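Local coordinates for leucine-rich-repeat protein (Methanosarcina barkeri, PDB 4WNR), which binds GDP and magnesium through its Roc G-protein domain, joined here to the COR-A part of its COR domain, and may act as a serine/threonine kinase, at residues Glu41-Leu46 with Lys113-Ile118. Numbering follows the deposited sequence.
Sequences EVKVLL and KRSLYI
V44, L45 and L46 run parallel to L116, Y117 and I118 as neighbouring strands of the Roc domain's central sheet, the short strand axes 22° apart. Three backbone hydrogen bonds of 2.9-3.0 Å join them: L116 N to K43 O, L45 N to L116 O and I118 N to L45 O. Further toward the N-terminal ends a water bridges the backbones, accepting from K43 N and donating to R114 O. Side chains alternate between the faces. V44, L46, L116 and I118 form an aliphatic face, and helix 186-198 packs on V44, L116 and I118. V44 CG1, anti to its own amide nitrogen (chi1 177°), reaches diagonally to I118 CD1, while L46 CD1 rests beside I118 CG2 at 3.8 Å. On the other face L45 and Y117 point the same way, and L45 CD1 meets the phenol ring obliquely near CZ. The ring's hydroxyl bonds to S112 O. Alanine at Y117 would probably open a gap beside L45 CD1 and cost S112 O this bond. In this P-loop NTPase-like domain strand 36-47 leads toward the GDP-binding loop, and L46's side chain lies about 4 Å from that of GDP-binding K54. Backbone bonds thus fix the register while apolar side chains fill the core.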
# COMPACT_ATOMS: atom_id res chain seq x y z
N GLU A 41 -0.23 14.55 -5.65
CA GLU A 41 0.03 13.52 -4.65
C GLU A 41 0.20 12.15 -5.30
O GLU A 41 -0.53 11.81 -6.24
CB GLU A 41 -1.09 13.45 -3.61
CG GLU A 41 -0.74 14.12 -2.28
CD GLU A 41 -1.61 13.65 -1.13
OE1 GLU A 41 -2.25 12.58 -1.25
OE2 GLU A 41 -1.63 14.33 -0.08
N VAL A 42 1.15 11.37 -4.80
CA VAL A 42 1.42 10.02 -5.29
C VAL A 42 1.75 9.10 -4.12
O VAL A 42 2.43 9.51 -3.18
CB VAL A 42 2.62 9.99 -6.26
CG1 VAL A 42 2.66 8.67 -7.02
CG2 VAL A 42 2.58 11.15 -7.24
N LYS A 43 1.26 7.87 -4.20
CA LYS A 43 1.65 6.83 -3.25
C LYS A 43 2.87 6.09 -3.81
O LYS A 43 2.83 5.62 -4.95
CB LYS A 43 0.51 5.85 -3.00
CG LYS A 43 0.80 4.84 -1.91
CD LYS A 43 -0.44 4.10 -1.44
CE LYS A 43 -0.93 3.10 -2.47
NZ LYS A 43 -2.16 2.40 -2.02
N VAL A 44 3.93 6.02 -3.02
CA VAL A 44 5.14 5.30 -3.41
C VAL A 44 5.24 4.01 -2.59
O VAL A 44 5.23 4.05 -1.36
CB VAL A 44 6.41 6.16 -3.22
CG1 VAL A 44 7.66 5.36 -3.57
CG2 VAL A 44 6.34 7.41 -4.08
N LEU A 45 5.34 2.89 -3.29
CA LEU A 45 5.31 1.57 -2.65
C LEU A 45 6.69 0.90 -2.69
O LEU A 45 7.16 0.50 -3.75
CB LEU A 45 4.29 0.68 -3.35
CG LEU A 45 2.83 1.12 -3.18
CD1 LEU A 45 1.96 0.62 -4.32
CD2 LEU A 45 2.27 0.65 -1.84
N LEU A 46 7.32 0.80 -1.52
CA LEU A 46 8.58 0.07 -1.37
C LEU A 46 8.26 -1.43 -1.35
O LEU A 46 7.63 -1.92 -0.41
CB LEU A 46 9.30 0.47 -0.08
CG LEU A 46 10.06 1.80 -0.00
CD1 LEU A 46 11.24 1.82 -0.95
CD2 LEU A 46 9.14 2.99 -0.27
N LYS A 113 -3.14 0.92 -8.40
CA LYS A 113 -2.82 1.59 -9.66
C LYS A 113 -2.61 3.08 -9.44
O LYS A 113 -2.83 3.59 -8.34
CB LYS A 113 -3.93 1.35 -10.69
CG LYS A 113 -4.11 -0.10 -11.09
CD LYS A 113 -5.06 -0.23 -12.28
CE LYS A 113 -5.14 -1.66 -12.79
NZ LYS A 113 -5.84 -2.57 -11.84
N ARG A 114 -2.19 3.77 -10.50
CA ARG A 114 -1.91 5.21 -10.45
C ARG A 114 -1.00 5.56 -9.27
O ARG A 114 -1.29 6.47 -8.49
CB ARG A 114 -3.22 6.01 -10.39
CG ARG A 114 -4.12 5.80 -11.60
CD ARG A 114 -5.34 6.69 -11.55
NE ARG A 114 -6.28 6.29 -10.51
CZ ARG A 114 -7.46 6.88 -10.27
NH1 ARG A 114 -7.85 7.92 -11.00
NH2 ARG A 114 -8.24 6.42 -9.30
N SER A 115 0.09 4.81 -9.16
CA SER A 115 1.05 4.96 -8.07
C SER A 115 2.47 4.88 -8.64
O SER A 115 2.64 4.91 -9.86
CB SER A 115 0.83 3.85 -7.04
OG SER A 115 -0.51 3.83 -6.59
N LEU A 116 3.47 4.81 -7.76
CA LEU A 116 4.85 4.55 -8.18
C LEU A 116 5.45 3.44 -7.32
O LEU A 116 5.20 3.37 -6.12
CB LEU A 116 5.69 5.83 -8.07
CG LEU A 116 7.09 5.76 -8.70
CD1 LEU A 116 7.44 7.06 -9.40
CD2 LEU A 116 8.16 5.41 -7.67
N TYR A 117 6.23 2.57 -7.96
CA TYR A 117 6.82 1.42 -7.29
C TYR A 117 8.34 1.51 -7.25
O TYR A 117 8.98 1.90 -8.23
CB TYR A 117 6.40 0.13 -7.99
CG TYR A 117 4.97 -0.26 -7.72
CD1 TYR A 117 3.92 0.34 -8.42
CD2 TYR A 117 4.65 -1.22 -6.77
CE1 TYR A 117 2.60 -0.01 -8.18
CE2 TYR A 117 3.34 -1.58 -6.51
CZ TYR A 117 2.32 -0.97 -7.22
OH TYR A 117 1.01 -1.33 -6.97
N ILE A 118 8.91 1.16 -6.09
CA ILE A 118 10.36 1.03 -5.93
C ILE A 118 10.67 -0.42 -5.57
O ILE A 118 10.40 -0.86 -4.46
CB ILE A 118 10.90 1.99 -4.85
CG1 ILE A 118 10.68 3.44 -5.28
CG2 ILE A 118 12.38 1.74 -4.60
CD1 ILE A 118 10.94 4.46 -4.19
O HOH W 1 -0.94 7.42 -5.76